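Local coordinates for triabin (Triatoma pallidipennis, PDB 1AVG), which inhibits thrombin by forming a non-covalent one-to-one complex with it, blocking fibrin formation and platelet aggregation while barely suppressing amidolytic activity, at residues K10-F15 against V101-F106; E19-T24 against G49-V54; G77-F82 against E93-F98; V109-T114 against R123-E128. One frame throughout, in Å; residues are numbered along the deposited sequence.

Interaction 1 of 4, residues K10-F15 against V101-F106; sequences KAMGDF and VSYDNF
Val101 offers one methyl group, CG1, to two side chains of the N-terminal loop. The sulfur of Met12 meets it, and CD1 of Phe15 approaches CG1 at 3.5 Å. CG of Phe15 stands opposite the backbone N (chi1 -174°), which swings the ring toward Val101 and Tyr103. The Tyr103 ring presents its edge to Phe15: CE1 of Phe15 sits 3.5 Å from CE1 of Tyr103, near the tyrosine plane. The two ring planes differ by 42°, an oblique meeting that is neither a stack nor edge-to-face. The Tyr103 hydroxyl reaches the Phe15 backbone, with OH 3.3 Å from CA, while CE of Met12 lies 3.6 Å from the same OH. In this lipocalin-like barrel of the calycin superfamily, the contact is made at the end of the barrel where residues 102-105 form a type I turn between strands 92-101 and 106-115, with a classic bulge pairing Asn105 and Phe106 against Ser102. Further out, Tyr103 OH is hydrogen-bonded to the backbone N of Lys16, which fixes the far end of the ring. Phe15 also stacks on Phe98, and Asp14 OD1 is hydrogen-bonded to a polar side chain of another protein's chain.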
loop_
_atom_site.group_PDB
_atom_site.type_symbol
_atom_site.label_atom_id
_atom_site.label_comp_id
_atom_site.label_asym_id
_atom_site.label_seq_id
_atom_site.Cartn_x
_atom_site.Cartn_y
_atom_site.Cartn_z
ATOM N N LYS C 10 10.530 -13.896 -10.910
ATOM C CA LYS C 10 11.673 -13.154 -11.410
ATOM C C LYS C 10 12.440 -12.595 -10.218
ATOM O O LYS C 10 11.877 -11.875 -9.393
ATOM C CB LYS C 10 11.188 -12.025 -12.321
ATOM C CG LYS C 10 12.277 -11.366 -13.144
ATOM C CD LYS C 10 11.686 -10.352 -14.103
ATOM C CE LYS C 10 12.742 -9.805 -15.040
ATOM N NZ LYS C 10 12.130 -8.899 -16.048
ATOM N N ALA C 11 13.708 -12.972 -10.100
ATOM C CA ALA C 11 14.541 -12.508 -8.995
ATOM C C ALA C 11 14.840 -11.026 -9.159
ATOM O O ALA C 11 14.662 -10.473 -10.243
ATOM C CB ALA C 11 15.829 -13.308 -8.921
ATOM N N MET C 12 15.325 -10.395 -8.096
ATOM C CA MET C 12 15.616 -8.972 -8.125
ATOM C C MET C 12 16.880 -8.512 -8.847
ATOM O O MET C 12 17.129 -7.310 -8.942
ATOM C CB MET C 12 15.584 -8.393 -6.713
ATOM C CG MET C 12 16.744 -8.782 -5.839
ATOM S SD MET C 12 16.578 -7.966 -4.268
ATOM C CE MET C 12 17.837 -6.695 -4.348
ATOM N N GLY C 13 17.698 -9.441 -9.325
ATOM C CA GLY C 13 18.905 -9.045 -10.041
ATOM C C GLY C 13 20.021 -8.414 -9.219
ATOM O O GLY C 13 21.083 -9.013 -9.063
ATOM N N ASP C 14 19.792 -7.224 -8.677
ATOM C CA ASP C 14 20.806 -6.535 -7.876
ATOM C C ASP C 14 21.022 -7.138 -6.483
ATOM O O ASP C 14 21.569 -6.480 -5.590
ATOM C CB ASP C 14 20.451 -5.046 -7.742
ATOM C CG ASP C 14 19.073 -4.816 -7.125
ATOM O OD1 ASP C 14 18.068 -5.155 -7.782
ATOM O OD2 ASP C 14 18.998 -4.283 -5.993
ATOM N N PHE C 15 20.625 -8.392 -6.309
ATOM C CA PHE C 15 20.743 -9.065 -5.024
ATOM C C PHE C 15 22.184 -9.413 -4.670
ATOM O O PHE C 15 22.864 -10.111 -5.420
ATOM C CB PHE C 15 19.876 -10.334 -5.021
ATOM C CG PHE C 15 19.813 -11.030 -3.688
ATOM C CD1 PHE C 15 19.240 -10.406 -2.586
ATOM C CD2 PHE C 15 20.329 -12.310 -3.535
ATOM C CE1 PHE C 15 19.184 -11.047 -1.355
ATOM C CE2 PHE C 15 20.277 -12.958 -2.307
ATOM C CZ PHE C 15 19.704 -12.326 -1.215
ATOM N N VAL C 101 14.183 -6.985 -1.335
ATOM C CA VAL C 101 14.852 -7.097 -0.054
ATOM C C VAL C 101 15.678 -5.887 0.355
ATOM O O VAL C 101 16.305 -5.232 -0.468
ATOM C CB VAL C 101 15.756 -8.407 0.008
ATOM C CG1 VAL C 101 16.420 -8.675 -1.318
ATOM C CG2 VAL C 101 16.829 -8.301 1.098
ATOM N N SER C 102 15.592 -5.552 1.631
ATOM C CA SER C 102 16.377 -4.488 2.196
ATOM C C SER C 102 17.108 -5.284 3.254
ATOM O O SER C 102 16.540 -5.647 4.280
ATOM C CB SER C 102 15.496 -3.419 2.825
ATOM O OG SER C 102 14.537 -3.996 3.686
ATOM N N TYR C 103 18.359 -5.601 2.969
ATOM C CA TYR C 103 19.195 -6.401 3.859
ATOM C C TYR C 103 19.222 -6.003 5.334
ATOM O O TYR C 103 19.756 -6.740 6.154
ATOM C CB TYR C 103 20.622 -6.444 3.320
ATOM C CG TYR C 103 20.695 -6.655 1.831
ATOM C CD1 TYR C 103 20.355 -7.872 1.263
ATOM C CD2 TYR C 103 21.068 -5.617 0.986
ATOM C CE1 TYR C 103 20.374 -8.049 -0.120
ATOM C CE2 TYR C 103 21.095 -5.781 -0.395
ATOM C CZ TYR C 103 20.745 -6.996 -0.940
ATOM O OH TYR C 103 20.741 -7.152 -2.305
ATOM N N ASP C 104 18.636 -4.864 5.681
ATOM C CA ASP C 104 18.640 -4.416 7.069
ATOM C C ASP C 104 17.246 -4.232 7.643
ATOM O O ASP C 104 17.097 -3.802 8.784
ATOM C CB ASP C 104 19.423 -3.105 7.208
ATOM C CG ASP C 104 18.839 -1.972 6.369
ATOM O OD1 ASP C 104 18.297 -2.238 5.269
ATOM O OD2 ASP C 104 18.934 -0.806 6.808
ATOM N N ASN C 105 16.230 -4.592 6.867
ATOM C CA ASN C 105 14.854 -4.428 7.301
ATOM C C ASN C 105 14.028 -5.698 7.084
ATOM O O ASN C 105 13.817 -6.465 8.026
ATOM C CB ASN C 105 14.242 -3.239 6.558
ATOM C CG ASN C 105 12.842 -2.907 7.020
ATOM O OD1 ASN C 105 12.455 -3.182 8.157
ATOM N ND2 ASN C 105 12.067 -2.315 6.127
ATOM N N PHE C 106 13.576 -5.932 5.854
ATOM C CA PHE C 106 12.786 -7.118 5.556
ATOM C C PHE C 106 13.043 -7.569 4.127
ATOM O O PHE C 106 13.644 -6.839 3.339
ATOM C CB PHE C 106 11.286 -6.858 5.787
ATOM C CG PHE C 106 10.616 -6.053 4.695
ATOM C CD1 PHE C 106 10.104 -6.680 3.556
ATOM C CD2 PHE C 106 10.492 -4.676 4.806
ATOM C CE1 PHE C 106 9.485 -5.950 2.552
ATOM C CE2 PHE C 106 9.872 -3.942 3.802
ATOM C CZ PHE C 106 9.370 -4.582 2.675
#

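Interaction 2 of 4, residues E19-T24 against G49-V54; sequences EFFNGT and GFTQIV
The carbonyl oxygen of Gly23 is approached by two neighbours from strand 51-56. Gln52 N donates to Gly23 O at 2.8 Å with an N-H...O angle of 163°, and the CA-H of Thr51 adds a weaker contact, its CA 3.2 Å from Gly23 O. One residue on, Thr24 and Gln52 form a parallel beta bridge, so their side chains leave the sheet on the same face. There a second link forms: the hydroxyl of Thr24 gives its proton to Gln52 OE1 at 3.0 Å, lying in the carbonyl plane on a lone pair of the amide oxygen. Both first torsions place the reaching atom, Thr24 OG1 or Gln52 CG, anti to its own carbonyl carbon (chi1 -54° and -53°), which sends the extended glutamine chain alongside Thr24, where OE1 meets OG1. Nearer the helix, Phe20 CE1 lies 4.4 Å from Ile53 CD1, and CD1 of Phe20 covers one face of the Phe21 ring near its centre. Just after helix 17-20, an inverse gamma turn centred on Phe21 leads the chain to strand 24-28, the parallel neighbour of strand 51-56, while Ala138 of helix 138-141 packs on Thr24 and Gln52.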
loop_
_atom_site.group_PDB
_atom_site.type_symbol
_atom_site.label_atom_id
_atom_site.label_comp_id
_atom_site.label_asym_id
_atom_site.label_seq_id
_atom_site.Cartn_x
_atom_site.Cartn_y
_atom_site.Cartn_z
ATOM N N GLU C 19 25.081 -10.045 1.727
ATOM C CA GLU C 19 24.527 -9.053 2.643
ATOM C C GLU C 19 23.327 -9.724 3.290
ATOM O O GLU C 19 22.949 -9.408 4.419
ATOM C CB GLU C 19 24.094 -7.781 1.911
ATOM C CG GLU C 19 25.209 -6.764 1.700
ATOM C CD GLU C 19 24.688 -5.407 1.240
ATOM O OE1 GLU C 19 24.259 -5.288 0.072
ATOM O OE2 GLU C 19 24.712 -4.456 2.050
ATOM N N PHE C 20 22.729 -10.660 2.559
ATOM C CA PHE C 20 21.593 -11.380 3.082
ATOM C C PHE C 20 22.029 -12.549 3.945
ATOM O O PHE C 20 21.580 -12.674 5.079
ATOM C CB PHE C 20 20.684 -11.897 1.974
ATOM C CG PHE C 20 19.492 -12.639 2.500
ATOM C CD1 PHE C 20 19.597 -13.980 2.877
ATOM C CD2 PHE C 20 18.287 -11.979 2.703
ATOM C CE1 PHE C 20 18.525 -14.646 3.453
ATOM C CE2 PHE C 20 17.206 -12.640 3.279
ATOM C CZ PHE C 20 17.329 -13.978 3.655
ATOM N N PHE C 21 22.831 -13.447 3.382
ATOM C CA PHE C 21 23.298 -14.607 4.133
ATOM C C PHE C 21 24.374 -14.218 5.125
ATOM O O PHE C 21 25.548 -14.583 5.001
ATOM C CB PHE C 21 23.764 -15.721 3.205
ATOM C CG PHE C 21 22.672 -16.272 2.367
ATOM C CD1 PHE C 21 21.646 -17.008 2.949
ATOM C CD2 PHE C 21 22.630 -16.020 1.004
ATOM C CE1 PHE C 21 20.590 -17.486 2.179
ATOM C CE2 PHE C 21 21.579 -16.492 0.225
ATOM C CZ PHE C 21 20.557 -17.226 0.812
ATOM N N ASN C 22 23.929 -13.483 6.131
ATOM C CA ASN C 22 24.773 -12.992 7.194
ATOM C C ASN C 22 23.808 -12.543 8.275
ATOM O O ASN C 22 22.841 -11.841 7.992
ATOM C CB ASN C 22 25.597 -11.802 6.694
ATOM C CG ASN C 22 26.444 -11.175 7.784
ATOM O OD1 ASN C 22 27.033 -11.875 8.616
ATOM N ND2 ASN C 22 26.519 -9.849 7.782
ATOM N N GLY C 23 24.017 -13.019 9.495
ATOM C CA GLY C 23 23.146 -12.628 10.590
ATOM C C GLY C 23 21.940 -13.512 10.853
ATOM O O GLY C 23 21.926 -14.703 10.527
ATOM N N THR C 24 20.921 -12.910 11.453
ATOM C CA THR C 24 19.697 -13.609 11.805
ATOM C C THR C 24 18.465 -12.932 11.207
ATOM O O THR C 24 18.342 -11.709 11.222
ATOM C CB THR C 24 19.531 -13.681 13.348
ATOM O OG1 THR C 24 20.711 -14.255 13.936
ATOM C CG2 THR C 24 18.315 -14.520 13.726
ATOM N N GLY C 49 28.923 -17.362 5.567
ATOM C CA GLY C 49 27.593 -16.794 5.725
ATOM C C GLY C 49 26.651 -17.591 6.610
ATOM O O GLY C 49 25.524 -17.898 6.211
ATOM N N PHE C 50 27.109 -17.912 7.818
ATOM C CA PHE C 50 26.323 -18.672 8.791
ATOM C C PHE C 50 25.110 -17.841 9.209
ATOM O O PHE C 50 25.144 -17.120 10.210
ATOM C CB PHE C 50 27.200 -18.999 10.004
ATOM C CG PHE C 50 26.539 -19.877 11.026
ATOM C CD1 PHE C 50 26.411 -21.246 10.809
ATOM C CD2 PHE C 50 26.090 -19.343 12.232
ATOM C CE1 PHE C 50 25.851 -22.071 11.782
ATOM C CE2 PHE C 50 25.529 -20.159 13.211
ATOM C CZ PHE C 50 25.412 -21.524 12.985
ATOM N N THR C 51 24.049 -17.933 8.418
ATOM C CA THR C 51 22.823 -17.189 8.672
ATOM C C THR C 51 21.842 -18.037 9.453
ATOM O O THR C 51 21.649 -19.212 9.146
ATOM C CB THR C 51 22.151 -16.801 7.366
ATOM O OG1 THR C 51 23.153 -16.414 6.420
ATOM C CG2 THR C 51 21.194 -15.644 7.592
ATOM N N GLN C 52 21.221 -17.447 10.464
ATOM C CA GLN C 52 20.251 -18.169 11.269
ATOM C C GLN C 52 18.857 -17.674 10.924
ATOM O O GLN C 52 18.546 -16.494 11.111
ATOM C CB GLN C 52 20.510 -17.955 12.757
ATOM C CG GLN C 52 21.928 -18.247 13.197
ATOM C CD GLN C 52 22.144 -17.921 14.657
ATOM O OE1 GLN C 52 21.764 -16.849 15.134
ATOM N NE2 GLN C 52 22.745 -18.852 15.382
ATOM N N ILE C 53 18.049 -18.553 10.347
ATOM C CA ILE C 53 16.683 -18.212 9.993
ATOM C C ILE C 53 15.839 -18.889 11.063
ATOM O O ILE C 53 15.927 -20.099 11.251
ATOM C CB ILE C 53 16.266 -18.787 8.617
ATOM C CG1 ILE C 53 17.278 -18.412 7.522
ATOM C CG2 ILE C 53 14.865 -18.312 8.258
ATOM C CD1 ILE C 53 17.013 -17.114 6.805
ATOM N N VAL C 54 15.111 -18.097 11.835
ATOM C CA VAL C 54 14.246 -18.637 12.865
ATOM C C VAL C 54 12.854 -18.607 12.251
ATOM O O VAL C 54 12.318 -17.534 11.997
ATOM C CB VAL C 54 14.297 -17.774 14.142
ATOM C CG1 VAL C 54 13.281 -18.253 15.150
ATOM C CG2 VAL C 54 15.683 -17.831 14.749
#

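Interaction 3 of 4, residues G77-F82 against E93-F98; sequences GEQYSF and EADFTF
A beta hairpin of the lipocalin-like barrel, strands 80-86 and 92-101, supplies a regular antiparallel pairing with different chemistry on its two faces. Tyr80 with Phe96 and Phe82 with Ala94 are hydrogen-bonded pairs, each joined in both directions; Phe96 N reaches Tyr80 O at 2.9 Å, and Ala94 N reaches Phe82 O at 2.8 Å. These four residues share one face, and aromatic rings dominate it. CE1 of Phe82 lies 3.8 Å from CD2 of Phe96, the ring planes inclined at 41°, neither stacked nor T-shaped. Further along, Phe98 turns its edge to the face of the Tyr80 ring, the planes 83° apart and the centroids separated by 5.9 Å. Phe42 of strand 37-43 meets both Phe82 and Phe96. The opposite face is polar. On it the amide oxygen OE1 of Gln79 rests 3.5 Å from CB of Asp95. Ser81 OG and Asp95 CG both stand opposite their own carbonyl carbons, which brings hydroxyl and carboxylate together, and this non-hydrogen-bonded pair gains a side-chain bond: Ser81 OG donates to Asp95 OD1 at 2.9 Å, arriving from above the carboxylate plane, 64° out of it.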
loop_
_atom_site.group_PDB
_atom_site.type_symbol
_atom_site.label_atom_id
_atom_site.label_comp_id
_atom_site.label_asym_id
_atom_site.label_seq_id
_atom_site.Cartn_x
_atom_site.Cartn_y
_atom_site.Cartn_z
ATOM N N GLY C 77 19.382 -21.305 -12.458
ATOM C CA GLY C 77 18.682 -20.130 -12.956
ATOM C C GLY C 77 18.114 -19.174 -11.918
ATOM O O GLY C 77 17.015 -19.403 -11.407
ATOM N N GLU C 78 18.851 -18.098 -11.627
ATOM C CA GLU C 78 18.445 -17.064 -10.662
ATOM C C GLU C 78 17.775 -17.614 -9.396
ATOM O O GLU C 78 16.808 -17.041 -8.893
ATOM C CB GLU C 78 17.534 -16.018 -11.343
ATOM C CG GLU C 78 16.224 -16.568 -11.958
ATOM C CD GLU C 78 15.321 -15.495 -12.577
ATOM O OE1 GLU C 78 15.832 -14.448 -13.040
ATOM O OE2 GLU C 78 14.089 -15.713 -12.609
ATOM N N GLN C 79 18.335 -18.686 -8.848
ATOM C CA GLN C 79 17.764 -19.320 -7.667
ATOM C C GLN C 79 18.859 -19.868 -6.757
ATOM O O GLN C 79 19.884 -20.367 -7.226
ATOM C CB GLN C 79 16.833 -20.448 -8.122
ATOM C CG GLN C 79 15.759 -20.858 -7.138
ATOM C CD GLN C 79 14.649 -21.674 -7.794
ATOM O OE1 GLN C 79 13.508 -21.686 -7.325
ATOM N NE2 GLN C 79 14.979 -22.364 -8.880
ATOM N N TYR C 80 18.662 -19.707 -5.453
ATOM C CA TYR C 80 19.611 -20.192 -4.459
ATOM C C TYR C 80 18.970 -21.388 -3.776
ATOM O O TYR C 80 17.945 -21.248 -3.113
ATOM C CB TYR C 80 19.933 -19.086 -3.452
ATOM C CG TYR C 80 20.656 -17.917 -4.082
ATOM C CD1 TYR C 80 20.038 -17.133 -5.056
ATOM C CD2 TYR C 80 21.975 -17.626 -3.747
ATOM C CE1 TYR C 80 20.712 -16.096 -5.686
ATOM C CE2 TYR C 80 22.662 -16.588 -4.370
ATOM C CZ TYR C 80 22.023 -15.826 -5.341
ATOM O OH TYR C 80 22.699 -14.802 -5.969
ATOM N N SER C 81 19.531 -22.571 -4.006
ATOM C CA SER C 81 19.003 -23.806 -3.439
ATOM C C SER C 81 19.808 -24.324 -2.251
ATOM O O SER C 81 21.038 -24.264 -2.254
ATOM C CB SER C 81 18.943 -24.875 -4.527
ATOM O OG SER C 81 18.236 -24.401 -5.661
ATOM N N PHE C 82 19.111 -24.845 -1.245
ATOM C CA PHE C 82 19.751 -25.379 -0.046
ATOM C C PHE C 82 19.161 -26.725 0.350
ATOM O O PHE C 82 17.960 -26.958 0.184
ATOM C CB PHE C 82 19.575 -24.420 1.133
ATOM C CG PHE C 82 20.203 -23.080 0.925
ATOM C CD1 PHE C 82 19.536 -22.087 0.217
ATOM C CD2 PHE C 82 21.467 -22.803 1.437
ATOM C CE1 PHE C 82 20.121 -20.831 0.020
ATOM C CE2 PHE C 82 22.059 -21.554 1.246
ATOM C CZ PHE C 82 21.384 -20.565 0.534
ATOM N N GLU C 93 14.560 -29.929 0.532
ATOM C CA GLU C 93 15.282 -28.896 -0.184
ATOM C C GLU C 93 14.468 -27.610 -0.108
ATOM O O GLU C 93 13.228 -27.638 -0.084
ATOM C CB GLU C 93 15.514 -29.279 -1.647
ATOM C CG GLU C 93 16.372 -28.258 -2.404
ATOM C CD GLU C 93 16.275 -28.372 -3.921
ATOM O OE1 GLU C 93 15.143 -28.346 -4.459
ATOM O OE2 GLU C 93 17.336 -28.456 -4.579
ATOM N N ALA C 94 15.176 -26.494 -0.032
ATOM C CA ALA C 94 14.554 -25.185 0.025
ATOM C C ALA C 94 15.217 -24.308 -1.029
ATOM O O ALA C 94 16.446 -24.205 -1.076
ATOM C CB ALA C 94 14.732 -24.572 1.412
ATOM N N ASP C 95 14.404 -23.752 -1.921
ATOM C CA ASP C 95 14.899 -22.872 -2.974
ATOM C C ASP C 95 14.353 -21.481 -2.699
ATOM O O ASP C 95 13.182 -21.347 -2.340
ATOM C CB ASP C 95 14.426 -23.367 -4.346
ATOM C CG ASP C 95 14.848 -24.807 -4.627
ATOM O OD1 ASP C 95 15.924 -25.218 -4.157
ATOM O OD2 ASP C 95 14.103 -25.535 -5.313
ATOM N N PHE C 96 15.214 -20.468 -2.774
ATOM C CA PHE C 96 14.807 -19.078 -2.537
ATOM C C PHE C 96 14.905 -18.216 -3.796
ATOM O O PHE C 96 15.958 -18.176 -4.438
ATOM C CB PHE C 96 15.705 -18.408 -1.497
ATOM C CG PHE C 96 15.716 -19.069 -0.157
ATOM C CD1 PHE C 96 14.595 -19.729 0.330
ATOM C CD2 PHE C 96 16.859 -19.006 0.636
ATOM C CE1 PHE C 96 14.614 -20.316 1.590
ATOM C CE2 PHE C 96 16.891 -19.586 1.893
ATOM C CZ PHE C 96 15.765 -20.245 2.374
ATOM N N THR C 97 13.813 -17.541 -4.147
ATOM C CA THR C 97 13.790 -16.620 -5.290
ATOM C C THR C 97 13.540 -15.273 -4.625
ATOM O O THR C 97 12.438 -15.009 -4.136
ATOM C CB THR C 97 12.631 -16.921 -6.265
ATOM O OG1 THR C 97 12.795 -18.226 -6.829
ATOM C CG2 THR C 97 12.598 -15.897 -7.387
ATOM N N PHE C 98 14.577 -14.455 -4.521
ATOM C CA PHE C 98 14.422 -13.173 -3.865
ATOM C C PHE C 98 13.710 -12.175 -4.752
ATOM O O PHE C 98 14.180 -11.868 -5.842
ATOM C CB PHE C 98 15.779 -12.657 -3.412
ATOM C CG PHE C 98 16.448 -13.548 -2.400
ATOM C CD1 PHE C 98 17.230 -14.627 -2.808
ATOM C CD2 PHE C 98 16.262 -13.339 -1.039
ATOM C CE1 PHE C 98 17.813 -15.491 -1.874
ATOM C CE2 PHE C 98 16.839 -14.195 -0.099
ATOM C CZ PHE C 98 17.617 -15.277 -0.522
#

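Interaction 4 of 4, residues V109-T114 against R123-E128; sequences VCRSIT and RYLVFE. Unlike the reference sequence in segment 123-128: Arg123 (reference Asp), Phe127 (reference Leu).
With chi1 at -163°, Cys110 sets its sulfur anti to the backbone N, whereas Tyr124 has CG anti to the carbonyl carbon (chi1 -64°); together these rotations bring SG over one face of the tyrosine ring. The sulfur is offset toward the rim, 3.6 Å from CE1 of Tyr124, in a sulfur-aromatic contact. Both partners are anchored beyond it: Cys110 is in the disulfide with Cys6, and Tyr124 OH is hydrogen-bonded to Glu9 OE2, so this face of the hairpin carries the N-terminal segment. Cys110 and Tyr124 form a non-hydrogen-bonded pair between two hydrogen-bonded ones. Leu125 N reaches Val109 O at 2.7 Å, and Arg111 N meets Arg123 O at 3.0 Å, each pair being completed by the reciprocal bond. On the other face, CD1 of Leu125 lies against one face of the Arg111 guanidinium, 3.3 Å from NH1. That buried charge is answered by a salt bridge from NH2 to Glu55 and a cation-pi contact with Tyr58. Val109 CB meets the edge of the Phe127 ring, 3.5 Å from CE1. Strand 106-115 is held on its other side by strand 92-101, whose Phe96 packs on Val109 and Arg111, while Leu125 and Phe127 reach across to Leu27 of strand 24-28.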
loop_
_atom_site.group_PDB
_atom_site.type_symbol
_atom_site.label_atom_id
_atom_site.label_comp_id
_atom_site.label_asym_id
_atom_site.label_seq_id
_atom_site.Cartn_x
_atom_site.Cartn_y
_atom_site.Cartn_z
ATOM N N VAL C 109 10.293 -13.044 -0.325
ATOM C CA VAL C 109 10.966 -14.151 -1.009
ATOM C C VAL C 109 9.986 -15.269 -1.385
ATOM O O VAL C 109 9.039 -15.540 -0.655
ATOM C CB VAL C 109 12.080 -14.758 -0.062
ATOM C CG1 VAL C 109 12.667 -16.023 -0.639
ATOM C CG2 VAL C 109 13.191 -13.752 0.185
ATOM N N CYS C 110 10.181 -15.885 -2.545
ATOM C CA CYS C 110 9.321 -16.994 -2.935
ATOM C C CYS C 110 10.127 -18.237 -2.590
ATOM O O CYS C 110 11.267 -18.370 -3.024
ATOM C CB CYS C 110 9.006 -16.958 -4.424
ATOM S SG CYS C 110 7.584 -17.999 -4.883
ATOM N N ARG C 111 9.559 -19.105 -1.761
ATOM C CA ARG C 111 10.227 -20.317 -1.315
ATOM C C ARG C 111 9.562 -21.609 -1.759
ATOM O O ARG C 111 8.337 -21.748 -1.712
ATOM C CB ARG C 111 10.314 -20.282 0.200
ATOM C CG ARG C 111 10.867 -21.515 0.889
ATOM C CD ARG C 111 11.480 -21.046 2.198
ATOM N NE ARG C 111 11.179 -21.829 3.398
ATOM C CZ ARG C 111 9.988 -22.309 3.732
ATOM N NH1 ARG C 111 8.932 -22.137 2.948
ATOM N NH2 ARG C 111 9.817 -22.814 4.944
ATOM N N SER C 112 10.379 -22.538 -2.229
ATOM C CA SER C 112 9.896 -23.839 -2.642
ATOM C C SER C 112 10.529 -24.842 -1.705
ATOM O O SER C 112 11.759 -24.936 -1.636
ATOM C CB SER C 112 10.312 -24.149 -4.072
ATOM O OG SER C 112 9.689 -23.253 -4.963
ATOM N N ILE C 113 9.705 -25.500 -0.900
ATOM C CA ILE C 113 10.220 -26.504 0.016
ATOM C C ILE C 113 9.814 -27.821 -0.605
ATOM O O ILE C 113 8.702 -27.962 -1.134
ATOM C CB ILE C 113 9.639 -26.415 1.473
ATOM C CG1 ILE C 113 8.915 -25.093 1.720
ATOM C CG2 ILE C 113 10.762 -26.529 2.493
ATOM C CD1 ILE C 113 7.427 -25.128 1.431
ATOM N N THR C 114 10.740 -28.764 -0.590
ATOM C CA THR C 114 10.489 -30.078 -1.148
ATOM C C THR C 114 10.946 -31.138 -0.146
ATOM O O THR C 114 12.129 -31.496 -0.088
ATOM C CB THR C 114 11.244 -30.250 -2.475
ATOM O OG1 THR C 114 10.959 -29.139 -3.337
ATOM C CG2 THR C 114 10.822 -31.528 -3.155
ATOM N N ARG C 123 5.470 -20.720 -1.630
ATOM C CA ARG C 123 4.808 -19.718 -0.822
ATOM C C ARG C 123 5.665 -18.457 -0.708
ATOM O O ARG C 123 6.889 -18.529 -0.586
ATOM C CB ARG C 123 4.485 -20.324 0.549
ATOM C CG ARG C 123 3.628 -19.472 1.471
ATOM C CD ARG C 123 3.165 -20.305 2.662
ATOM N NE ARG C 123 2.699 -19.495 3.789
ATOM C CZ ARG C 123 2.252 -19.997 4.938
ATOM N NH1 ARG C 123 2.204 -21.314 5.127
ATOM N NH2 ARG C 123 1.854 -19.184 5.908
ATOM N N TYR C 124 5.016 -17.305 -0.854
ATOM C CA TYR C 124 5.684 -16.012 -0.752
ATOM C C TYR C 124 5.803 -15.691 0.730
ATOM O O TYR C 124 4.796 -15.589 1.434
ATOM C CB TYR C 124 4.876 -14.932 -1.485
ATOM C CG TYR C 124 4.761 -15.156 -2.987
ATOM C CD1 TYR C 124 5.776 -14.752 -3.856
ATOM C CD2 TYR C 124 3.643 -15.778 -3.533
ATOM C CE1 TYR C 124 5.675 -14.971 -5.235
ATOM C CE2 TYR C 124 3.531 -15.997 -4.907
ATOM C CZ TYR C 124 4.547 -15.595 -5.753
ATOM O OH TYR C 124 4.425 -15.826 -7.112
ATOM N N LEU C 125 7.035 -15.553 1.203
ATOM C CA LEU C 125 7.305 -15.296 2.612
ATOM C C LEU C 125 8.045 -13.982 2.823
ATOM O O LEU C 125 8.666 -13.456 1.899
ATOM C CB LEU C 125 8.147 -16.440 3.184
ATOM C CG LEU C 125 7.686 -17.879 2.947
ATOM C CD1 LEU C 125 8.819 -18.827 3.317
ATOM C CD2 LEU C 125 6.442 -18.181 3.752
ATOM N N VAL C 126 7.990 -13.470 4.051
ATOM C CA VAL C 126 8.651 -12.227 4.413
ATOM C C VAL C 126 9.613 -12.446 5.581
ATOM O O VAL C 126 9.180 -12.742 6.697
ATOM C CB VAL C 126 7.624 -11.143 4.804
ATOM C CG1 VAL C 126 8.330 -9.943 5.426
ATOM C CG2 VAL C 126 6.836 -10.711 3.592
ATOM N N PHE C 127 10.911 -12.309 5.316
ATOM C CA PHE C 127 11.936 -12.482 6.341
ATOM C C PHE C 127 12.158 -11.141 7.023
ATOM O O PHE C 127 12.433 -10.141 6.364
ATOM C CB PHE C 127 13.261 -12.949 5.723
ATOM C CG PHE C 127 13.212 -14.323 5.085
ATOM C CD1 PHE C 127 12.685 -14.500 3.809
ATOM C CD2 PHE C 127 13.762 -15.429 5.735
ATOM C CE1 PHE C 127 12.718 -15.754 3.189
ATOM C CE2 PHE C 127 13.796 -16.687 5.119
ATOM C CZ PHE C 127 13.277 -16.846 3.850
ATOM N N GLU C 128 12.030 -11.112 8.338
ATOM C CA GLU C 128 12.227 -9.886 9.092
ATOM C C GLU C 128 13.604 -9.841 9.719
ATOM O O GLU C 128 14.136 -10.865 10.131
ATOM C CB GLU C 128 11.182 -9.773 10.189
ATOM C CG GLU C 128 9.817 -9.482 9.659
ATOM C CD GLU C 128 8.823 -9.255 10.757
ATOM O OE1 GLU C 128 8.980 -8.268 11.514
ATOM O OE2 GLU C 128 7.883 -10.070 10.863
#

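Interactions 3 and 4 lie in the same meander of antiparallel strands, their centres about 10 Å apart; strands 92-101 and 106-115, one from each, pair with each other through probable bonds such as Thr97 O to Cys110 N at 2.9 Å. Interaction 1 attaches to the same sheet where Met12 N approaches Phe98 O at 2.9 Å. Apolar side chains tie in interaction 2: Phe21 CZ lies 3.5 Å from Phe82 CZ of interaction 3, and Ile53 CD1 lies 3.7 Å from Phe127 CE2 of interaction 4. Another protein's chain touches interactions 1 and 4 but neither 2 nor 3; Glu128, in interaction 4, forms a salt bridge with a basic side chain of that other chain, consistent with an inhibitory interface.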